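PDB 2EAQ: LIM domain only protein 7 from Homo sapiens, which is a LIM-domain protein whose PDZ domain probably binds the C-terminal tails of partner proteins. Local coordinates for residues A[1-15]-A[76-89]. Sequence-based numbering, arbitrary orientation.
Sequences QFSDMRISINQTPGK and QETGHLVMDVRRYG. With NI (nickel (II) ion), chain B.
I9 and M83 meet on the buried face of the strand pair 2-10 and 80-88: the end of the isoleucine's long branch, CD1, comes up against the sulfur of M83, 3.5 Å from SD. Further along that face, V85 pushes a methyl into the flank of M5, with CG2 3.5 Å from M5 CG, and I7 CD1 comes in across the same methyl. M5 CG sits between the backbone N and the carbonyl carbon (chi1 59°), which carries SD over the middle of the R87 guanidinium, 3.5 Å from CZ. R87 NE makes a salt bridge with D50, and NH2 hydrogen-bonds the carbonyl of Q45. Eight backbone hydrogen bonds, in pairs from S3/R87 to I9/L81, zip the antiparallel strands together, joining the two ends of the chain as in other PDZ domains; strand 51-55 flanks 80-88 on its far side.

On the other face, R6 CG rests against V82 CG1 (3.5 Å), and the chain then bends at chi3 to run alongside D84. R6 NE reaches D84 OD1 at 2.8 Å and R6 NH2 reaches D84 OD2 at 3.1 Å, a side-on fork with the two planes only 18° apart. With an alanine at D84, the R6 guanidinium would probably lose both grips and be set free to swing off the sheet. At the end of the strand pair, N10 OD1 accepts from H80 ND1 (2.9 Å) in the ring plane, fixing the ring's rotation while NE2 binds nickel. Next to it G79 O accepts from Q11 N, and the Q11 carbonyl oxygen stands where a CB on G79 would have to go; P13 CG nudges T78 O.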
ATOM      1  N   GLN A   1      19.269  -3.325   9.077  1.00 37.36           N
ATOM      2  CA  GLN A   1      18.375  -2.561   9.999  1.00 35.54           C
ATOM      3  C   GLN A   1      16.948  -2.516   9.419  1.00 33.74           C
ATOM      4  O   GLN A   1      15.999  -2.154  10.123  1.00 35.45           O
ATOM      5  CB  GLN A   1      18.938  -1.154  10.182  1.00 39.50           C
ATOM      6  CG  GLN A   1      18.763  -0.549  11.568  1.00 41.77           C
ATOM      7  CD  GLN A   1      19.622   0.702  11.759  1.00 44.21           C
ATOM      8  OE1 GLN A   1      19.645   1.589  10.900  1.00 45.20           O
ATOM      9  NE2 GLN A   1      20.327   0.781  12.888  1.00 45.92           N
ATOM     10  N   PHE A   2      16.778  -2.886   8.148  1.00 29.41           N
ATOM     11  CA  PHE A   2      15.421  -2.888   7.619  1.00 24.24           C
ATOM     12  C   PHE A   2      14.905  -4.312   7.604  1.00 22.28           C
ATOM     13  O   PHE A   2      15.692  -5.256   7.507  1.00 20.07           O
ATOM     14  CB  PHE A   2      15.358  -2.302   6.212  1.00 26.88           C
ATOM     15  CG  PHE A   2      15.651  -3.281   5.106  1.00 30.64           C
ATOM     16  CD1 PHE A   2      16.718  -3.056   4.247  1.00 32.49           C
ATOM     17  CD2 PHE A   2      14.810  -4.387   4.862  1.00 32.77           C
ATOM     18  CE1 PHE A   2      16.953  -3.908   3.156  1.00 33.97           C
ATOM     19  CE2 PHE A   2      15.030  -5.247   3.774  1.00 32.27           C
ATOM     20  CZ  PHE A   2      16.094  -5.012   2.925  1.00 33.62           C
ATOM     21  N   SER A   3      13.587  -4.455   7.733  1.00 15.89           N
ATOM     22  CA  SER A   3      12.925  -5.749   7.691  1.00 15.25           C
ATOM     23  C   SER A   3      11.900  -5.737   6.597  1.00 14.90           C
ATOM     24  O   SER A   3      11.216  -4.726   6.417  1.00 15.23           O
ATOM     25  CB  SER A   3      12.202  -6.022   8.988  1.00 19.10           C
ATOM     26  OG  SER A   3      13.129  -5.969  10.057  1.00 23.45           O
ATOM     27  N   ASP A   4      11.831  -6.808   5.836  1.00 13.37           N
ATOM     28  CA  ASP A   4      10.848  -6.983   4.795  1.00 10.21           C
ATOM     29  C   ASP A   4       9.691  -7.688   5.443  1.00 10.80           C
ATOM     30  O   ASP A   4       9.907  -8.571   6.287  1.00 11.60           O
ATOM     31  CB  ASP A   4      11.349  -7.852   3.639  1.00 13.94           C
ATOM     32  CG  ASP A   4      12.270  -7.101   2.729  1.00 19.38           C
ATOM     33  OD1 ASP A   4      12.117  -5.876   2.679  1.00 22.52           O
ATOM     34  OD2 ASP A   4      13.138  -7.710   2.077  1.00 22.54           O
ATOM     35  N   MET A   5       8.468  -7.304   5.083  1.00 10.11           N
ATOM     36  CA  MET A   5       7.287  -7.955   5.655  1.00  9.14           C
ATOM     37  C   MET A   5       6.113  -7.839   4.705  1.00  8.32           C
ATOM     38  O   MET A   5       6.163  -7.067   3.728  1.00  8.94           O
ATOM     39  CB  MET A   5       6.948  -7.373   6.990  1.00 11.47           C
ATOM     40  CG  MET A   5       6.658  -5.884   6.918  1.00 14.25           C
ATOM     41  SD  MET A   5       6.549  -4.776   8.435  1.00 13.46           S
ATOM     42  CE  MET A   5       7.208  -5.295   9.164  1.00 11.39           C
ATOM     43  N   ARG A   6       5.081  -8.637   4.953  1.00  6.59           N
ATOM     44  CA  ARG A   6       3.891  -8.678   4.116  1.00  5.90           C
ATOM     45  C   ARG A   6       2.744  -8.224   4.980  1.00  7.31           C
ATOM     46  O   ARG A   6       2.638  -8.683   6.126  1.00 11.31           O
ATOM     47  CB  ARG A   6       3.673 -10.115   3.596  1.00  8.38           C
ATOM     48  CG  ARG A   6       2.554 -10.323   2.633  1.00  9.75           C
ATOM     49  CD  ARG A   6       2.855 -11.654   1.916  1.00 11.32           C
ATOM     50  NE  ARG A   6       3.872 -11.403   0.872  1.00 13.06           N
ATOM     51  CZ  ARG A   6       4.510 -12.346   0.167  1.00 14.78           C
ATOM     52  NH1 ARG A   6       4.272 -13.645   0.387  1.00 16.05           N
ATOM     53  NH2 ARG A   6       5.377 -11.999  -0.789  1.00 16.53           N
ATOM     54  N   ILE A   7       1.906  -7.301   4.522  1.00  5.84           N
ATOM     55  CA  ILE A   7       0.799  -6.810   5.338  1.00  5.99           C
ATOM     56  C   ILE A   7      -0.502  -6.991   4.577  1.00  5.47           C
ATOM     57  O   ILE A   7      -0.625  -6.519   3.447  1.00  7.36           O
ATOM     58  CB  ILE A   7       1.015  -5.344   5.670  1.00  5.29           C
ATOM     59  CG1 ILE A   7       2.339  -5.166   6.428  1.00  7.55           C
ATOM     60  CG2 ILE A   7      -0.189  -4.794   6.504  1.00  7.68           C
ATOM     61  CD1 ILE A   7       2.621  -3.672   6.857  1.00  8.59           C
ATOM     62  N   SER A   8      -1.468  -7.681   5.165  1.00  4.83           N
ATOM     63  CA  SER A   8      -2.742  -7.922   4.519  1.00  6.13           C
ATOM     64  C   SER A   8      -3.776  -6.933   5.012  1.00  6.67           C
ATOM     65  O   SER A   8      -3.941  -6.760   6.208  1.00  7.12           O
ATOM     66  CB  SER A   8      -3.182  -9.338   4.854  1.00  8.24           C
ATOM     67  OG  SER A   8      -4.365  -9.606   4.026  1.00 11.08           O
ATOM     68  N   ILE A   9      -4.410  -6.252   4.064  1.00  5.34           N
ATOM     69  CA  ILE A   9      -5.430  -5.205   4.355  1.00  6.78           C
ATOM     70  C   ILE A   9      -6.665  -5.625   3.567  1.00  6.27           C
ATOM     71  O   ILE A   9      -6.553  -6.050   2.421  1.00  6.02           O
ATOM     72  CB  ILE A   9      -4.947  -3.766   3.933  1.00  5.76           C
ATOM     73  CG1 ILE A   9      -3.500  -3.592   4.408  1.00  6.10           C
ATOM     74  CG2 ILE A   9      -5.885  -2.725   4.524  1.00  7.22           C
ATOM     75  CD1 ILE A   9      -2.923  -2.217   4.099  1.00  9.39           C
ATOM     76  N   ASN A  10      -7.838  -5.534   4.176  1.00  4.83           N
ATOM     77  CA  ASN A  10      -9.084  -6.003   3.528  1.00  5.37           C
ATOM     78  C   ASN A  10     -10.245  -5.126   3.847  1.00  6.24           C
ATOM     79  O   ASN A  10     -10.348  -4.650   4.986  1.00  9.27           O
ATOM     80  CB  ASN A  10      -9.438  -7.416   4.013  1.00  5.54           C
ATOM     81  CG  ASN A  10      -8.346  -8.409   3.719  1.00  5.07           C
ATOM     82  OD1 ASN A  10      -8.273  -8.963   2.627  1.00  6.01           O
ATOM     83  ND2 ASN A  10      -7.462  -8.616   4.675  1.00  5.90           N
ATOM     84  N   GLN A  11     -11.117  -4.868   2.864  1.00  5.71           N
ATOM     85  CA  GLN A  11     -12.341  -4.110   3.128  1.00  7.18           C
ATOM     86  C   GLN A  11     -13.383  -4.571   2.129  1.00  6.63           C
ATOM     87  O   GLN A  11     -13.093  -5.426   1.298  1.00  5.72           O
ATOM     88  CB  GLN A  11     -12.069  -2.584   3.079  1.00  7.33           C
ATOM     89  CG  GLN A  11     -11.657  -2.089   1.700  1.00  7.40           C
ATOM     90  CD  GLN A  11     -11.431  -0.632   1.629  1.00  7.49           C
ATOM     91  OE1 GLN A  11     -11.635  -0.052   0.541  1.00 12.31           O
ATOM     92  NE2 GLN A  11     -11.090  -0.028   2.687  1.00  7.14           N
ATOM     93  N   THR A  12     -14.597  -4.060   2.249  1.00  7.23           N
ATOM     94  CA  THR A  12     -15.660  -4.532   1.345  1.00  6.06           C
ATOM     95  C   THR A  12     -15.331  -4.295  -0.105  1.00  8.46           C
ATOM     96  O   THR A  12     -14.847  -3.216  -0.455  1.00  7.58           O
ATOM     97  CB  THR A  12     -16.911  -3.772   1.656  1.00  7.80           C
ATOM     98  OG1 THR A  12     -17.175  -3.942   3.051  1.00  7.93           O
ATOM     99  CG2 THR A  12     -18.103  -4.399   0.932  1.00 12.19           C
ATOM    100  N   PRO A  13     -15.556  -5.279  -0.953  1.00  9.14           N
ATOM    101  CA  PRO A  13     -15.262  -5.074  -2.385  1.00  9.39           C
ATOM    102  C   PRO A  13     -16.125  -3.933  -2.928  1.00 13.17           C
ATOM    103  O   PRO A  13     -17.316  -3.811  -2.561  1.00 12.96           O
ATOM    104  CB  PRO A  13     -15.690  -6.405  -3.036  1.00  8.84           C
ATOM    105  CG  PRO A  13     -15.519  -7.448  -1.889  1.00 10.54           C
ATOM    106  CD  PRO A  13     -15.943  -6.668  -0.642  1.00  6.49           C
ATOM    107  N   GLY A  14     -15.484  -3.107  -3.769  1.00 14.85           N
ATOM    108  CA  GLY A  14     -16.148  -1.965  -4.382  1.00 15.09           C
ATOM    109  C   GLY A  14     -16.573  -0.850  -3.438  1.00 14.57           C
ATOM    110  O   GLY A  14     -17.506  -0.111  -3.783  1.00 17.65           O
ATOM    111  N   LYS A  15     -15.952  -0.746  -2.265  1.00 15.30           N
ATOM    112  CA  LYS A  15     -16.260   0.297  -1.278  1.00 15.26           C
ATOM    113  C   LYS A  15     -15.938   1.628  -1.824  1.00 14.86           C
ATOM    114  O   LYS A  15     -14.989   1.776  -2.628  1.00 15.80           O
ATOM    115  CB  LYS A  15     -15.430   0.055   0.007  1.00 14.49           C
ATOM    116  CG  LYS A  15     -16.020   0.603   1.320  1.00 12.42           C
ATOM    117  CD  LYS A  15     -15.026   0.323   2.487  1.00 10.98           C
ATOM    118  CE  LYS A  15     -15.625   0.802   3.818  1.00  9.37           C
ATOM    119  NZ  LYS A  15     -14.723   0.395   4.925  1.00 11.35           N
ATOM    120  N   GLN A  76      -8.861  -1.578  -4.855  1.00 11.09           N
ATOM    121  CA  GLN A  76     -10.035  -0.937  -4.256  1.00 12.29           C
ATOM    122  C   GLN A  76     -11.271  -1.663  -4.728  1.00 12.75           C
ATOM    123  O   GLN A  76     -12.251  -1.798  -3.994  1.00 14.75           O
ATOM    124  CB  GLN A  76     -10.172   0.507  -4.683  1.00 17.52           C
ATOM    125  CG  GLN A  76     -11.194   1.168  -3.834  1.00 23.24           C
ATOM    126  CD  GLN A  76     -10.539   2.267  -3.127  1.00 26.99           C
ATOM    127  OE1 GLN A  76     -10.578   3.397  -3.571  1.00 30.04           O
ATOM    128  NE2 GLN A  76      -9.853   1.944  -2.057  1.00 29.98           N
ATOM    129  N   GLU A  77     -11.267  -2.110  -5.970  1.00 11.50           N
ATOM    130  CA  GLU A  77     -12.403  -2.854  -6.470  1.00 12.72           C
ATOM    131  C   GLU A  77     -12.560  -4.205  -5.776  1.00 11.46           C
ATOM    132  O   GLU A  77     -13.675  -4.578  -5.373  1.00 13.72           O
ATOM    133  CB  GLU A  77     -12.296  -3.107  -7.986  1.00 15.61           C
ATOM    134  CG  GLU A  77     -13.656  -3.564  -8.476  1.00 19.21           C
ATOM    135  CD  GLU A  77     -13.949  -3.325  -9.970  1.00 25.98           C
ATOM    136  OE1 GLU A  77     -14.903  -3.972 -10.474  1.00 26.96           O
ATOM    137  OE2 GLU A  77     -13.244  -2.508 -10.607  1.00 24.64           O
ATOM    138  N   THR A  78     -11.481  -4.950  -5.536  1.00  7.97           N
ATOM    139  CA  THR A  78     -11.596  -6.306  -4.929  1.00  7.07           C
ATOM    140  C   THR A  78     -11.689  -6.211  -3.387  1.00  6.69           C
ATOM    141  O   THR A  78     -12.194  -7.165  -2.726  1.00  8.49           O
ATOM    142  CB  THR A  78     -10.375  -7.195  -5.238  1.00  8.55           C
ATOM    143  OG1 THR A  78      -9.215  -6.635  -4.609  1.00  8.10           O
ATOM    144  CG2 THR A  78     -10.121  -7.293  -6.729  1.00  9.56           C
ATOM    145  N   GLY A  79     -11.155  -5.127  -2.812  1.00  6.78           N
ATOM    146  CA  GLY A  79     -11.117  -5.020  -1.363  1.00  7.65           C
ATOM    147  C   GLY A  79      -9.968  -5.750  -0.708  1.00  8.50           C
ATOM    148  O   GLY A  79      -9.916  -5.856   0.533  1.00  6.95           O
ATOM    149  N   HIS A  80      -9.057  -6.300  -1.490  1.00  6.58           N
ATOM    150  CA  HIS A  80      -7.923  -7.039  -0.926  1.00  7.25           C
ATOM    151  C   HIS A  80      -6.616  -6.423  -1.348  1.00  8.13           C
ATOM    152  O   HIS A  80      -6.356  -6.151  -2.546  1.00  7.78           O
ATOM    153  CB  HIS A  80      -7.894  -8.514  -1.399  1.00  7.53           C
ATOM    154  CG  HIS A  80      -9.145  -9.278  -1.144  1.00  6.60           C
ATOM    155  ND1 HIS A  80      -9.606  -9.553   0.130  1.00  7.63           N
ATOM    156  CD2 HIS A  80     -10.036  -9.810  -1.998  1.00  8.86           C
ATOM    157  CE1 HIS A  80     -10.753 -10.203   0.043  1.00 10.76           C
ATOM    158  NE2 HIS A  80     -11.037 -10.365  -1.241  1.00  9.54           N
ATOM    159  N   LEU A  81      -5.800  -6.137  -0.364  1.00  7.13           N
ATOM    160  CA  LEU A  81      -4.519  -5.543  -0.630  1.00  8.87           C
ATOM    161  C   LEU A  81      -3.447  -6.241   0.204  1.00  9.67           C
ATOM    162  O   LEU A  81      -3.385  -6.020   1.404  1.00 12.37           O
ATOM    163  CB  LEU A  81      -4.681  -4.065  -0.284  1.00 12.08           C
ATOM    164  CG  LEU A  81      -3.590  -3.106  -0.632  1.00 13.45           C
ATOM    165  CD1 LEU A  81      -3.288  -3.096  -2.128  1.00 11.98           C
ATOM    166  CD2 LEU A  81      -4.093  -1.733  -0.140  1.00 12.62           C
ATOM    167  N   VAL A  82      -2.617  -7.066  -0.428  1.00  8.23           N
ATOM    168  CA  VAL A  82      -1.515  -7.763   0.249  1.00  7.94           C
ATOM    169  C   VAL A  82      -0.269  -6.968  -0.163  1.00  7.49           C
ATOM    170  O   VAL A  82       0.156  -7.044  -1.334  1.00 10.41           O
ATOM    171  CB  VAL A  82      -1.407  -9.228  -0.181  1.00 10.22           C
ATOM    172  CG1 VAL A  82      -0.200  -9.933   0.472  1.00 12.31           C
ATOM    173  CG2 VAL A  82      -2.634  -9.998   0.307  1.00 11.64           C
ATOM    174  N   MET A  83       0.297  -6.249   0.796  1.00  7.17           N
ATOM    175  CA  MET A  83       1.414  -5.341   0.513  1.00  8.36           C
ATOM    176  C   MET A  83       2.739  -5.845   0.943  1.00  7.39           C
ATOM    177  O   MET A  83       2.851  -6.290   2.092  1.00  9.75           O
ATOM    178  CB  MET A  83       1.179  -4.010   1.227  1.00  8.91           C
ATOM    179  CG  MET A  83      -0.244  -3.356   1.081  1.00 11.44           C
ATOM    180  SD  MET A  83      -0.350  -1.618   1.790  1.00  8.90           S
ATOM    181  CE  MET A  83       1.466  -1.268   1.622  1.00  1.75           C
ATOM    182  N   ASP A  84       3.719  -5.837   0.075  1.00  6.40           N
ATOM    183  CA  ASP A  84       5.070  -6.199   0.521  1.00  6.91           C
ATOM    184  C   ASP A  84       5.751  -4.876   0.821  1.00  7.08           C
ATOM    185  O   ASP A  84       5.758  -3.991  -0.056  1.00  7.33           O
ATOM    186  CB  ASP A  84       5.819  -6.948  -0.571  1.00  8.01           C
ATOM    187  CG  ASP A  84       5.348  -8.347  -0.727  1.00 16.08           C
ATOM    188  OD1 ASP A  84       4.569  -8.774   0.110  1.00 18.42           O
ATOM    189  OD2 ASP A  84       5.788  -9.011  -1.671  1.00 21.36           O
ATOM    190  N   VAL A  85       6.192  -4.663   2.045  1.00  6.63           N
ATOM    191  CA  VAL A  85       6.844  -3.448   2.449  1.00  8.06           C
ATOM    192  C   VAL A  85       8.178  -3.706   3.090  1.00  7.74           C
ATOM    193  O   VAL A  85       8.513  -4.823   3.504  1.00  8.34           O
ATOM    194  CB  VAL A  85       5.947  -2.587   3.435  1.00  9.75           C
ATOM    195  CG1 VAL A  85       4.532  -2.414   2.870  1.00 10.03           C
ATOM    196  CG2 VAL A  85       5.892  -3.189   4.799  1.00 10.90           C
ATOM    197  N   ARG A  86       8.970  -2.657   3.174  1.00  7.84           N
ATOM    198  CA  ARG A  86      10.286  -2.664   3.831  1.00  7.79           C
ATOM    199  C   ARG A  86      10.171  -1.592   4.898  1.00  8.42           C
ATOM    200  O   ARG A  86       9.916  -0.409   4.617  1.00  8.58           O
ATOM    201  CB  ARG A  86      11.366  -2.307   2.812  1.00 10.55           C
ATOM    202  CG  ARG A  86      12.756  -2.296   3.366  1.00 14.91           C
ATOM    203  CD  ARG A  86      13.754  -2.563   2.249  1.00 19.65           C
ATOM    204  NE  ARG A  86      13.154  -3.490   1.301  1.00 28.90           N
ATOM    205  CZ  ARG A  86      13.794  -4.422   0.609  1.00 30.77           C
ATOM    206  NH1 ARG A  86      15.097  -4.582   0.754  1.00 33.60           N
ATOM    207  NH2 ARG A  86      13.119  -5.180  -0.255  1.00 34.23           N
ATOM    208  N   ARG A  87      10.401  -1.976   6.142  1.00  7.39           N
ATOM    209  CA  ARG A  87      10.313  -1.107   7.304  1.00  7.91           C
ATOM    210  C   ARG A  87      11.698  -0.875   7.844  1.00 12.26           C
ATOM    211  O   ARG A  87      12.417  -1.836   8.160  1.00 11.57           O
ATOM    212  CB  ARG A  87       9.414  -1.754   8.356  1.00  8.75           C
ATOM    213  CG  ARG A  87       9.237  -0.851   9.585  1.00  8.91           C
ATOM    214  CD  ARG A  87       8.140  -1.328  10.515  1.00  9.24           C
ATOM    215  NE  ARG A  87       6.844  -1.255   9.832  1.00  9.42           N
ATOM    216  CZ  ARG A  87       5.728  -1.881  10.225  1.00  8.89           C
ATOM    217  NH1 ARG A  87       5.738  -2.670  11.323  1.00 11.34           N
ATOM    218  NH2 ARG A  87       4.604  -1.722   9.527  1.00  7.69           N
ATOM    219  N   TYR A  88      12.082   0.396   7.931  1.00 15.01           N
ATOM    220  CA  TYR A  88      13.440   0.656   8.390  1.00 21.39           C
ATOM    221  C   TYR A  88      13.457   0.869   9.890  1.00 23.05           C
ATOM    222  O   TYR A  88      12.563   1.494  10.453  1.00 24.53           O
ATOM    223  CB  TYR A  88      14.000   1.859   7.605  1.00 19.34           C
ATOM    224  CG  TYR A  88      14.116   1.608   6.092  1.00 22.80           C
ATOM    225  CD1 TYR A  88      15.312   1.151   5.507  1.00 20.69           C
ATOM    226  CD2 TYR A  88      12.995   1.788   5.246  1.00 23.82           C
ATOM    227  CE1 TYR A  88      15.380   0.897   4.113  1.00 23.31           C
ATOM    228  CE2 TYR A  88      13.053   1.532   3.892  1.00 26.13           C
ATOM    229  CZ  TYR A  88      14.234   1.101   3.321  1.00 26.83           C
ATOM    230  OH  TYR A  88      14.230   0.959   1.961  1.00 28.88           O
ATOM    231  N   GLY A  89      14.464   0.318  10.560  1.00 27.45           N
ATOM    232  CA  GLY A  89      14.531   0.472  12.003  1.00 28.62           C
ATOM    233  C   GLY A  89      15.381   1.655  12.453  1.00 31.65           C
ATOM    234  O   GLY A  89      14.757   2.729  12.677  1.00 32.01           O
TER
HETATM  235 NI    NI B2126     -12.728 -11.315  -2.268  0.50  3.15          NI
HETATM  236  O   HOH W   1      12.416  -3.036  10.563  1.00 30.27           O
HETATM  237  O   HOH W   2     -12.668  -1.832  -1.495  1.00 12.62           O
HETATM  238  O   HOH W   3     -12.964  -9.549  -3.338  1.00 14.80           O
HETATM  239  O   HOH W   4     -11.604 -12.115  -3.799  1.00 16.43           O